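Local coordinates for protein peptidase S8 and S53, subtilisin, kexin, sedolisin (Mycobacterium smegmatis, PDB 4KG7) that probably cleaves peptide bonds as a subtilisin-like serine endopeptidase, the mycosin MycP3 of the type VII (ESX-3) secretion system, at residues 57-60 with 61-65; 88-91 with 92-95; 237-240 with 241-245; 343-346 with 347-351; 369-372 with 373-377. All blocks are in the same frame, centred on the assembly; numbering follows the deposited sequence. Where two conformers were deposited one is given.

Contact 1: 57-60 with 61-65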
loop_
_atom_site.group_PDB
_atom_site.type_symbol
_atom_site.label_atom_id
_atom_site.label_comp_id
_atom_site.label_asym_id
_atom_site.label_seq_id
_atom_site.Cartn_x
_atom_site.Cartn_y
_atom_site.Cartn_z
ATOM N N GLY A 57 -12.589 -3.722 18.968
ATOM C CA GLY A 57 -11.666 -4.069 20.037
ATOM C C GLY A 57 -10.415 -3.217 19.998
ATOM O O GLY A 57 -9.927 -2.759 21.009
ATOM N N ALA A 58 -9.891 -2.997 18.797
ATOM C CA ALA A 58 -8.654 -2.235 18.658
ATOM C C ALA A 58 -8.798 -0.788 19.126
ATOM O O ALA A 58 -7.901 -0.239 19.766
ATOM C CB ALA A 58 -8.188 -2.265 17.217
ATOM N N TRP A 59 -9.939 -0.183 18.814
ATOM C CA TRP A 59 -10.174 1.225 19.178
ATOM C C TRP A 59 -10.253 1.495 20.684
ATOM O O TRP A 59 -10.104 2.649 21.121
ATOM C CB TRP A 59 -11.420 1.772 18.492
ATOM C CG TRP A 59 -11.342 1.780 16.982
ATOM C CD1 TRP A 59 -10.236 2.032 16.218
ATOM C CD2 TRP A 59 -12.414 1.525 16.057
ATOM N NE1 TRP A 59 -10.546 1.943 14.888
ATOM C CE2 TRP A 59 -11.877 1.642 14.745
ATOM C CE3 TRP A 59 -13.773 1.233 16.204
ATOM C CZ2 TRP A 59 -12.653 1.442 13.588
ATOM C CZ3 TRP A 59 -14.531 1.034 15.070
ATOM C CH2 TRP A 59 -13.974 1.147 13.771
ATOM N N GLN A 60 -10.454 0.447 21.474
ATOM C CA GLN A 60 -10.351 0.540 22.912
ATOM C C GLN A 60 -8.914 0.693 23.390
ATOM O O GLN A 60 -8.688 1.088 24.532
ATOM C CB GLN A 60 -11.016 -0.674 23.577
ATOM C CG GLN A 60 -12.525 -0.623 23.398
ATOM C CD GLN A 60 -13.096 0.665 23.983
ATOM O OE1 GLN A 60 -12.829 0.993 25.136
ATOM N NE2 GLN A 60 -13.820 1.427 23.171
ATOM N N HIS A 61 -7.944 0.421 22.514
ATOM C CA HIS A 61 -6.533 0.625 22.814
ATOM C C HIS A 61 -5.939 1.852 22.142
ATOM O O HIS A 61 -5.108 2.535 22.730
ATOM C CB HIS A 61 -5.735 -0.628 22.417
ATOM C CG HIS A 61 -6.149 -1.851 23.173
ATOM N ND1 HIS A 61 -5.677 -2.132 24.435
ATOM C CD2 HIS A 61 -7.019 -2.843 22.868
ATOM C CE1 HIS A 61 -6.246 -3.238 24.881
ATOM N NE2 HIS A 61 -7.046 -3.704 23.942
ATOM N N SER A 62 -6.374 2.146 20.926
ATOM C CA SER A 62 -5.775 3.213 20.136
ATOM C C SER A 62 -6.671 3.570 18.955
ATOM O O SER A 62 -7.346 2.697 18.400
ATOM C CB SER A 62 -4.405 2.778 19.621
ATOM O OG SER A 62 -3.820 3.811 18.862
ATOM N N ARG A 63 -6.646 4.847 18.571
ATOM C CA ARG A 63 -7.290 5.320 17.340
ATOM C C ARG A 63 -6.276 6.012 16.393
ATOM O O ARG A 63 -6.663 6.613 15.399
ATOM C CB ARG A 63 -8.453 6.243 17.666
ATOM C CG ARG A 63 -9.633 5.440 18.199
ATOM C CD ARG A 63 -10.760 6.308 18.675
ATOM N NE ARG A 63 -11.485 6.997 17.628
ATOM C CZ ARG A 63 -12.297 6.436 16.723
ATOM N NH1 ARG A 63 -12.447 5.111 16.621
ATOM N NH2 ARG A 63 -12.944 7.228 15.876
ATOM N N GLY A 64 -4.989 5.935 16.737
ATOM C CA GLY A 64 -3.942 6.437 15.871
ATOM C C GLY A 64 -3.528 7.880 16.157
ATOM O O GLY A 64 -2.856 8.489 15.345
ATOM N N ALA A 65 -3.933 8.436 17.302
ATOM C CA ALA A 65 -3.582 9.815 17.624
ATOM C C ALA A 65 -2.076 10.058 17.565
ATOM O O ALA A 65 -1.272 9.236 17.995
ATOM C CB ALA A 65 -4.112 10.193 18.995
#
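The C-terminal end of helix 55-59 runs out into the loop that leads to strand 68-73, and here Ala58 O takes two backbone N-H groups of that loop. His61 N lies 2.8 Å from Ala58 O and comes from above the carbonyl plane, whereas Ser62 N, at 3.1 Å from Ala58 O, approaches in the plane with a C=O...N angle of 155°. The chain then doubles past Trp59. Trp59 CA lies 3.3 Å from Ser62 O, its C-H pointing almost straight at the oxygen, which also sits at the edge of the indole. Over one face of that indole comes Arg63 in a cation-pi contact. The guanidinium stands on edge, its plane 78° from the ring, and leads with NH1, which is 3.5 Å from Trp59 CG. A bend at chi3 (70°) turns the arginine chain back to bring NH1 there. Ser62 forms an ST turn, Gly64 N donating to Ser62 OG at 3.2 Å, and the hydroxyl is also hydrogen-bonded to Leu331 O. His61 CD2 rests 3.5 Å from Gly57 O. Trp59 NE1 donates to Val124 O, which helps hold the indole in place, and Arg63 has a long, weak ion pair with Glu127. Ala58 packs on Pro370 and Leu374 of helix 370-375 and on Leu331 of helix 318-335, while His61 reaches Leu374 and Thr375.

Contact 2: 88-91 with 92-95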
loop_
_atom_site.group_PDB
_atom_site.type_symbol
_atom_site.label_atom_id
_atom_site.label_comp_id
_atom_site.label_asym_id
_atom_site.label_seq_id
_atom_site.Cartn_x
_atom_site.Cartn_y
_atom_site.Cartn_z
ATOM N N GLY A 88 0.925 16.605 0.006
ATOM C CA GLY A 88 2.290 16.109 -0.095
ATOM C C GLY A 88 2.861 16.219 -1.491
ATOM O O GLY A 88 3.995 15.812 -1.702
ATOM N N GLY A 89 2.114 16.782 -2.433
ATOM C CA GLY A 89 2.636 17.059 -3.753
ATOM C C GLY A 89 2.309 16.011 -4.803
ATOM O O GLY A 89 1.536 15.087 -4.567
ATOM N N ASP A 90 2.942 16.173 -5.977
ATOM C CA ASP A 90 2.497 15.506 -7.196
ATOM C C ASP A 90 3.723 15.197 -8.074
ATOM O O ASP A 90 4.585 16.060 -8.293
ATOM C CB ASP A 90 1.521 16.464 -7.900
ATOM C CG ASP A 90 0.732 15.833 -9.039
ATOM O OD1 ASP A 90 0.954 14.670 -9.401
ATOM O OD2 ASP A 90 -0.130 16.551 -9.606
ATOM N N TYR A 91 3.769 13.971 -8.585
ATOM C CA TYR A 91 4.823 13.495 -9.493
ATOM C C TYR A 91 4.254 13.291 -10.904
ATOM O O TYR A 91 4.969 12.804 -11.768
ATOM C CB TYR A 91 5.438 12.177 -8.977
ATOM C CG TYR A 91 6.303 12.454 -7.781
ATOM C CD1 TYR A 91 5.736 12.604 -6.508
ATOM C CD2 TYR A 91 7.654 12.652 -7.918
ATOM C CE1 TYR A 91 6.530 12.902 -5.401
ATOM C CE2 TYR A 91 8.448 12.950 -6.825
ATOM C CZ TYR A 91 7.879 13.072 -5.570
ATOM O OH TYR A 91 8.655 13.399 -4.474
ATOM N N ILE A 92 3.008 13.719 -11.130
ATOM C CA ILE A 92 2.314 13.551 -12.431
ATOM C C ILE A 92 2.053 14.925 -13.050
ATOM O O ILE A 92 2.606 15.248 -14.100
ATOM C CB ILE A 92 1.017 12.739 -12.285
ATOM C CG1 ILE A 92 1.319 11.302 -11.812
ATOM C CG2 ILE A 92 0.290 12.689 -13.609
ATOM C CD1 ILE A 92 2.036 10.411 -12.804
ATOM N N GLU A 93 1.249 15.734 -12.367
ATOM C CA GLU A 93 1.071 17.137 -12.707
ATOM C C GLU A 93 1.748 17.980 -11.624
ATOM O O GLU A 93 2.696 17.515 -10.983
ATOM C CB GLU A 93 -0.416 17.477 -12.855
ATOM C CG GLU A 93 -1.173 16.634 -13.879
ATOM C CD GLU A 93 -2.624 17.030 -13.992
ATOM O OE1 GLU A 93 -3.371 16.866 -13.005
ATOM O OE2 GLU A 93 -3.038 17.504 -15.084
ATOM N N SER A 94 1.237 19.191 -11.390
ATOM C CA SER A 94 1.820 20.106 -10.403
ATOM C C SER A 94 0.814 20.455 -9.316
ATOM O O SER A 94 0.862 21.553 -8.719
ATOM C CB SER A 94 2.336 21.379 -11.092
ATOM O OG SER A 94 1.312 22.027 -11.826
ATOM N N THR A 95 -0.095 19.528 -9.051
ATOM C CA THR A 95 -1.090 19.700 -7.996
ATOM C C THR A 95 -0.441 19.497 -6.630
ATOM O O THR A 95 0.731 19.161 -6.516
ATOM C CB THR A 95 -2.313 18.734 -8.144
ATOM O OG1 THR A 95 -1.933 17.392 -7.797
ATOM C CG2 THR A 95 -2.889 18.767 -9.549
HETATM O O HOH W 1 3.650 19.064 -6.255
#
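Asp90 gathers the loop 92-95 round its carboxylate, one oxygen serving each end. OD2 accepts from Thr95 twice: the hydroxyl OG1, 2.7 Å from Asp90 OD2, meets it from above the carboxylate plane, and Thr95 N, 3.0 Å from Asp90 OD2, uses the anti lone pair. OD1 takes Ile92 N at 2.8 Å, again from above the plane, and more weakly Glu93 N. A chi1 of -168° swings CG of Asp90 to the side opposite its N, carrying the carboxylate into the middle of the loop. Arg134 forms salt bridges with both Asp90 OD2 and Glu93 OE1, and probably offsets the negative charge that these two acids bring close together. On the backbone side water 1 joins the limbs, donating to Thr95 O at 2.9 Å and accepting a weak bond from Asp90 N. Around the carboxylate, Glu93 CB, 3.4 Å from Asp90 OD2, and Ile92 CB, 3.5 Å from Asp90 OD1, close in on its oxygens. The chain thus reverses direction just after strand 85-90, an outermost strand of the parallel subtilisin sheet. Tyr91 lies against helix 150-170 and Ile133 of strand 129-134, its OH bonded to Thr19 O, while Ile92 and Glu93 rest on Phe140 of strand 140-142.

Contact 3: 237-240 with 241-245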
loop_
_atom_site.group_PDB
_atom_site.type_symbol
_atom_site.label_atom_id
_atom_site.label_comp_id
_atom_site.label_asym_id
_atom_site.label_seq_id
_atom_site.Cartn_x
_atom_site.Cartn_y
_atom_site.Cartn_z
ATOM N N PRO A 237 18.246 -25.730 0.336
ATOM C CA PRO A 237 19.061 -25.353 1.477
ATOM C C PRO A 237 19.481 -23.896 1.380
ATOM O O PRO A 237 19.966 -23.469 0.332
ATOM C CB PRO A 237 20.283 -26.282 1.363
ATOM C CG PRO A 237 19.826 -27.411 0.522
ATOM C CD PRO A 237 18.846 -26.821 -0.437
ATOM N N GLY A 238 19.281 -23.145 2.454
ATOM C CA GLY A 238 19.711 -21.757 2.497
ATOM C C GLY A 238 18.780 -20.794 1.773
ATOM O O GLY A 238 18.999 -19.581 1.805
ATOM N N ASP A 239 17.745 -21.332 1.130
ATOM C CA ASP A 239 16.771 -20.501 0.435
ATOM C C ASP A 239 15.355 -21.016 0.704
ATOM O O ASP A 239 14.643 -21.384 -0.218
ATOM C CB ASP A 239 17.054 -20.478 -1.068
ATOM C CG ASP A 239 16.133 -19.535 -1.811
ATOM O OD1 ASP A 239 15.718 -18.512 -1.226
ATOM O OD2 ASP A 239 15.831 -19.827 -2.982
ATOM N N PRO A 240 14.942 -21.049 1.984
ATOM C CA PRO A 240 13.646 -21.649 2.292
ATOM C C PRO A 240 12.435 -20.977 1.631
ATOM O O PRO A 240 11.462 -21.664 1.393
ATOM C CB PRO A 240 13.562 -21.553 3.824
ATOM C CG PRO A 240 14.492 -20.467 4.204
ATOM C CD PRO A 240 15.619 -20.563 3.202
ATOM N N ARG A 241 12.521 -19.694 1.316
ATOM C CA ARG A 241 11.374 -19.001 0.702
ATOM C C ARG A 241 11.393 -18.986 -0.807
ATOM O O ARG A 241 10.455 -18.481 -1.430
ATOM C CB ARG A 241 11.240 -17.606 1.252
ATOM C CG ARG A 241 11.146 -17.673 2.769
ATOM C CD ARG A 241 10.428 -16.526 3.371
ATOM N NE ARG A 241 9.093 -16.337 2.814
ATOM C CZ ARG A 241 8.316 -15.328 3.163
ATOM N NH1 ARG A 241 8.711 -14.477 4.111
ATOM N NH2 ARG A 241 7.139 -15.183 2.583
ATOM N N ASN A 242 12.442 -19.550 -1.386
ATOM C CA ASN A 242 12.535 -19.704 -2.835
ATOM C C ASN A 242 12.672 -18.379 -3.577
ATOM O O ASN A 242 12.006 -18.139 -4.573
ATOM C CB ASN A 242 11.355 -20.514 -3.391
ATOM C CG ASN A 242 11.665 -21.113 -4.753
ATOM O OD1 ASN A 242 12.798 -21.005 -5.241
ATOM N ND2 ASN A 242 10.665 -21.730 -5.384
ATOM N N TRP A 243 13.588 -17.545 -3.107
ATOM C CA TRP A 243 14.051 -16.397 -3.873
ATOM C C TRP A 243 14.619 -16.843 -5.214
ATOM O O TRP A 243 14.457 -16.149 -6.202
ATOM C CB TRP A 243 15.119 -15.605 -3.104
ATOM C CG TRP A 243 14.564 -14.776 -1.986
ATOM C CD1 TRP A 243 14.332 -15.178 -0.701
ATOM C CD2 TRP A 243 14.180 -13.390 -2.042
ATOM N NE1 TRP A 243 13.820 -14.154 0.029
ATOM C CE2 TRP A 243 13.725 -13.037 -0.755
ATOM C CE3 TRP A 243 14.188 -12.417 -3.045
ATOM C CZ2 TRP A 243 13.272 -11.736 -0.436
ATOM C CZ3 TRP A 243 13.727 -11.114 -2.720
ATOM C CH2 TRP A 243 13.283 -10.803 -1.439
ATOM N N ASN A 244 15.307 -17.983 -5.231
ATOM C CA ASN A 244 16.015 -18.440 -6.447
ATOM C C ASN A 244 15.042 -18.655 -7.606
ATOM O O ASN A 244 15.392 -18.459 -8.779
ATOM C CB ASN A 244 16.753 -19.757 -6.193
ATOM C CG ASN A 244 17.957 -19.605 -5.278
ATOM O OD1 ASN A 244 18.370 -18.499 -4.915
ATOM N ND2 ASN A 244 18.513 -20.728 -4.883
ATOM N N GLY A 245 13.829 -19.072 -7.278
ATOM C CA GLY A 245 12.815 -19.378 -8.270
ATOM C C GLY A 245 12.008 -18.195 -8.764
ATOM O O GLY A 245 11.158 -18.360 -9.621
HETATM O O HOH W 2 15.092 -22.170 -4.087
HETATM O O HOH W 3 14.734 -17.883 1.391
#
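Both oxygens of the buried Asp239 carboxylate accept backbone N-H groups from the chain just ahead. Trp243 N is 3.0 Å from Asp239 OD1 and meets the syn lone pair of that oxygen; Asn244 N, 3.0 Å from Asp239 OD2, gives the straighter bond, 166° at the hydrogen, from the syn side but tilted somewhat out of the carboxylate plane. The first torsion of Asp239, with CG opposite its own N (chi1 -175°), directs the carboxylate at these two amides. Asn244 lies alongside in the opposite direction, its CG 3.1 Å from Asp239 OD2 and its amide plane turned 41° from the carboxylate. Asp239 OD1 also sits at the edge of the Trp243 indole. Two waters add to the set: water 2 donates to Asp239 OD2, at 2.7 Å, and to Asn242 OD1, while water 3 donates to Asp239 OD1 and accepts from Arg241 N. What brings the amides round is a type I beta turn from Asp239 to Asn242, with Pro240 and Arg241 at its corners, closed by Asn242 N to Asp239 O at 3.1 Å. Farther out, Asn242 ND2 is bonded to Leu232 O and Arg241 NH2 to Val281 O. The turn belongs to the long connection between strands 209-213 and 248-251; Arg241 ties it to the first residue of edge strand 281-286, and Trp243 meets Trp280, just before that strand, edge-to-face.

Contact 4: 343-346 with 347-351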
loop_
_atom_site.group_PDB
_atom_site.type_symbol
_atom_site.label_atom_id
_atom_site.label_comp_id
_atom_site.label_asym_id
_atom_site.label_seq_id
_atom_site.Cartn_x
_atom_site.Cartn_y
_atom_site.Cartn_z
ATOM N N GLN A 343 10.797 -2.669 15.481
ATOM C CA GLN A 343 10.019 -3.240 16.590
ATOM C C GLN A 343 8.548 -3.303 16.214
ATOM O O GLN A 343 7.869 -4.264 16.548
ATOM C CB GLN A 343 10.206 -2.444 17.877
ATOM C CG GLN A 343 11.542 -2.672 18.543
ATOM C CD GLN A 343 11.744 -1.762 19.745
ATOM O OE1 GLN A 343 11.730 -0.536 19.622
ATOM N NE2 GLN A 343 11.955 -2.353 20.919
ATOM N N VAL A 344 8.053 -2.291 15.492
ATOM C CA VAL A 344 6.653 -2.259 15.115
ATOM C C VAL A 344 6.350 -3.363 14.114
ATOM O O VAL A 344 5.346 -4.072 14.257
ATOM C CB VAL A 344 6.263 -0.881 14.525
ATOM C CG1 VAL A 344 4.864 -0.908 13.921
ATOM C CG2 VAL A 344 6.356 0.208 15.584
ATOM N N VAL A 345 7.226 -3.530 13.129
ATOM C CA VAL A 345 7.045 -4.591 12.152
ATOM C C VAL A 345 7.068 -5.967 12.854
ATOM O O VAL A 345 6.254 -6.820 12.589
ATOM C CB VAL A 345 8.078 -4.484 11.003
ATOM C CG1 VAL A 345 8.068 -5.752 10.148
ATOM C CG2 VAL A 345 7.786 -3.245 10.159
ATOM N N HIS A 346 8.014 -6.174 13.758
ATOM C CA HIS A 346 8.089 -7.423 14.518
ATOM C C HIS A 346 6.796 -7.681 15.286
ATOM O O HIS A 346 6.278 -8.795 15.309
ATOM C CB HIS A 346 9.281 -7.353 15.487
ATOM C CG HIS A 346 9.430 -8.557 16.365
ATOM N ND1 HIS A 346 10.073 -9.709 15.961
ATOM C CD2 HIS A 346 9.014 -8.784 17.629
ATOM C CE1 HIS A 346 10.072 -10.578 16.954
ATOM N NE2 HIS A 346 9.405 -10.056 17.963
ATOM N N ARG A 347 6.266 -6.656 15.912
ATOM C CA ARG A 347 5.036 -6.786 16.669
ATOM C C ARG A 347 3.869 -7.192 15.741
ATOM O O ARG A 347 3.016 -8.002 16.097
ATOM C CB ARG A 347 4.792 -5.456 17.363
ATOM C CG ARG A 347 3.527 -5.334 18.161
ATOM C CD ARG A 347 3.595 -4.087 19.027
ATOM N NE ARG A 347 4.368 -4.302 20.249
ATOM C CZ ARG A 347 3.876 -4.743 21.406
ATOM N NH1 ARG A 347 2.584 -5.053 21.540
ATOM N NH2 ARG A 347 4.697 -4.896 22.433
ATOM N N LEU A 348 3.810 -6.577 14.558
ATOM C CA LEU A 348 2.732 -6.876 13.627
ATOM C C LEU A 348 2.837 -8.309 13.148
ATOM O O LEU A 348 1.827 -9.041 13.068
ATOM C CB LEU A 348 2.800 -5.915 12.455
ATOM C CG LEU A 348 2.419 -4.462 12.768
ATOM C CD1 LEU A 348 2.695 -3.588 11.576
ATOM C CD2 LEU A 348 0.962 -4.338 13.180
ATOM N N THR A 349 4.039 -8.726 12.764
ATOM C CA THR A 349 4.175 -10.071 12.193
ATOM C C THR A 349 4.108 -11.163 13.262
ATOM O O THR A 349 3.518 -12.207 13.037
ATOM C CB THR A 349 5.439 -10.243 11.349
ATOM O OG1 THR A 349 6.599 -10.004 12.165
ATOM C CG2 THR A 349 5.454 -9.313 10.170
ATOM N N THR A 350 4.690 -10.934 14.428
ATOM C CA THR A 350 4.737 -12.001 15.444
ATOM C C THR A 350 3.364 -12.255 16.052
ATOM O O THR A 350 3.122 -13.333 16.613
ATOM C CB THR A 350 5.752 -11.662 16.550
ATOM O OG1 THR A 350 5.319 -10.530 17.280
ATOM C CG2 THR A 350 7.082 -11.392 15.977
ATOM N N THR A 351 2.444 -11.298 15.911
ATOM C CA THR A 351 1.081 -11.448 16.459
ATOM C C THR A 351 0.022 -11.740 15.399
ATOM O O THR A 351 -1.154 -11.844 15.718
ATOM C CB THR A 351 0.624 -10.201 17.255
ATOM O OG1 THR A 351 0.540 -9.050 16.393
ATOM C CG2 THR A 351 1.579 -9.908 18.403
#
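One face of the His346 imidazole carries the methyl of Thr350, a CH-pi contact in which CG2 stands over the ring centre, modelled 3.3 Å from the centroid and 13° off the normal; the model is strained here, and the closeness of the methyl is less sure. A chi1 of 178° puts CG of His346 opposite the backbone N, and the ring leans toward the next turn. The other flat group, the guanidinium of Arg347, its chain bent at chi3 (-81°), makes a cation-pi contact with Phe336 and gives NH1 to the carbonyls of Ala373 and Trp376. His346 and Thr350 are one turn apart in helix 341-350, where the i to i+4 bonds run in sequence: Arg347 N to Gln343 O, Leu348 N to Val344 O, then Thr349 N to Val345 O at 2.9 Å. At the C-terminal end Thr351 turns its hydroxyl back on the helix, OG1 donating to Arg347 O at 2.7 Å in the carbonyl plane. On the buried side Val344 and Leu348 point the same way, CG1 of Val344 4.2 Å from CD1 of Leu348, and meet Val332 and Val328 of helix 318-335 respectively; Val344 and Val345 also touch Val209 of strand 209-213.

Contact 5: 369-372 with 373-377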
loop_
_atom_site.group_PDB
_atom_site.type_symbol
_atom_site.label_atom_id
_atom_site.label_comp_id
_atom_site.label_asym_id
_atom_site.label_seq_id
_atom_site.Cartn_x
_atom_site.Cartn_y
_atom_site.Cartn_z
ATOM N N ASP A 369 -3.489 -8.991 13.162
ATOM C CA ASP A 369 -4.395 -9.129 14.299
ATOM C C ASP A 369 -4.201 -7.901 15.177
ATOM O O ASP A 369 -3.331 -7.899 16.059
ATOM C CB ASP A 369 -4.129 -10.423 15.067
ATOM C CG ASP A 369 -5.137 -10.682 16.173
ATOM O OD1 ASP A 369 -5.726 -9.715 16.727
ATOM O OD2 ASP A 369 -5.290 -11.873 16.545
ATOM N N PRO A 370 -4.995 -6.844 14.924
ATOM C CA PRO A 370 -4.766 -5.585 15.599
ATOM C C PRO A 370 -4.805 -5.647 17.125
ATOM O O PRO A 370 -3.935 -5.086 17.777
ATOM C CB PRO A 370 -5.885 -4.686 15.058
ATOM C CG PRO A 370 -6.160 -5.233 13.730
ATOM C CD PRO A 370 -5.979 -6.704 13.830
ATOM N N VAL A 371 -5.777 -6.342 17.707
ATOM C CA VAL A 371 -5.872 -6.392 19.168
ATOM C C VAL A 371 -4.665 -7.122 19.763
ATOM O O VAL A 371 -4.084 -6.698 20.764
ATOM C CB VAL A 371 -7.206 -6.992 19.637
ATOM C CG1 VAL A 371 -7.157 -7.295 21.111
ATOM C CG2 VAL A 371 -8.358 -6.053 19.295
ATOM N N ALA A 372 -4.261 -8.210 19.118
ATOM C CA ALA A 372 -3.077 -8.948 19.579
ATOM C C ALA A 372 -1.835 -8.058 19.494
ATOM O O ALA A 372 -1.006 -8.037 20.404
ATOM C CB ALA A 372 -2.887 -10.201 18.767
ATOM N N ALA A 373 -1.709 -7.311 18.396
ATOM C CA ALA A 373 -0.561 -6.410 18.227
ATOM C C ALA A 373 -0.536 -5.313 19.283
ATOM O O ALA A 373 0.535 -4.881 19.749
ATOM C CB ALA A 373 -0.550 -5.817 16.828
ATOM N N LEU A 374 -1.718 -4.879 19.697
ATOM C CA LEU A 374 -1.836 -3.801 20.644
ATOM C C LEU A 374 -1.695 -4.255 22.080
ATOM O O LEU A 374 -1.526 -3.425 22.951
ATOM C CB LEU A 374 -3.170 -3.070 20.438
ATOM C CG LEU A 374 -3.169 -2.217 19.156
ATOM C CD1 LEU A 374 -4.587 -1.923 18.710
ATOM C CD2 LEU A 374 -2.390 -0.919 19.313
ATOM N N THR A 375 -1.757 -5.558 22.335
ATOM C CA THR A 375 -1.692 -6.055 23.709
ATOM C C THR A 375 -0.527 -7.002 24.017
ATOM O O THR A 375 -0.320 -7.379 25.179
ATOM C CB THR A 375 -3.000 -6.762 24.062
ATOM O OG1 THR A 375 -3.216 -7.840 23.160
ATOM C CG2 THR A 375 -4.165 -5.803 23.980
ATOM N N TRP A 376 0.225 -7.398 23.002
ATOM C CA TRP A 376 1.344 -8.318 23.185
ATOM C C TRP A 376 2.437 -7.723 24.076
ATOM O O TRP A 376 2.731 -6.530 24.008
ATOM C CB TRP A 376 1.921 -8.685 21.816
ATOM C CG TRP A 376 3.080 -9.642 21.847
ATOM C CD1 TRP A 376 3.052 -10.966 22.191
ATOM C CD2 TRP A 376 4.434 -9.347 21.480
ATOM N NE1 TRP A 376 4.316 -11.512 22.075
ATOM C CE2 TRP A 376 5.181 -10.538 21.645
ATOM C CE3 TRP A 376 5.089 -8.188 21.039
ATOM C CZ2 TRP A 376 6.555 -10.604 21.382
ATOM C CZ3 TRP A 376 6.451 -8.252 20.765
ATOM C CH2 TRP A 376 7.172 -9.455 20.943
ATOM N N ASP A 377 3.013 -8.566 24.931
ATOM C CA ASP A 377 4.130 -8.168 25.774
ATOM C C ASP A 377 5.375 -8.893 25.289
ATOM O O ASP A 377 5.387 -10.118 25.273
ATOM C CB ASP A 377 3.854 -8.544 27.229
ATOM C CG ASP A 377 4.999 -8.171 28.149
ATOM O OD1 ASP A 377 5.065 -6.996 28.562
ATOM O OD2 ASP A 377 5.839 -9.051 28.442
#
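Backbone bonds across the contact build the short helix 370-375 between Asp369 and Trp376. Ala373 N to Asp369 O and Leu374 N to Pro370 O, each 2.9 Å, are of the i to i+4 kind. At the far end Ala372 O accepts two donors from the same face of its plane: Trp376 N at 2.9 Å, and Thr375 N, 3.2 Å from Ala372 O and well above the plane. Trp376 is the first residue to leave helical angles. Side chains bond to the backbone at both ends. Asp369 is the N-cap, its OD1 taking Ala372 N at 3.2 Å from above the carboxylate plane. Thr375, with OG1 set between its N and carbonyl carbon (chi1 59°), returns its hydroxyl to Val371 O, 2.8 Å away. Van der Waals contacts complete the set: Leu374 CG lies 3.3 Å from Pro370 O, and Thr375 CG2 4.4 Å from Val371 CG1. On the buried side Pro370 packs on Val328, and Ala373 and Leu374 on Val332, all in helix 318-335; helix 55-59 also lies against Pro370 and Leu374. Lys335 bonds to Leu374 O.

Contacts 1, 4 and 5 form one neighbourhood beside helix 318-335, with contact 5 between the other two. Its centre is about 9 Å from that of contact 4, and the Arg347 bridge joins them, NH1 lying 2.7 Å from Ala373 O and 2.9 Å from Trp376 O. Toward contact 1, about 11 Å between centres, the join is by packing, as where His61 CE1 lies 3.4 Å from Thr375 CG2. Contacts 1 and 4 do not touch. Contact 3 stands apart, its centre about 23 Å from that of contact 4 although the nearest atoms are about 9 Å apart. Contact 2 lies across the chain's centre from contacts 3, 4 and 5. Of the predicted charge relay, the side chains of Asp73 and His104 are about 10 Å and 12 Å from that of Ile92, so contact 2 does not touch it.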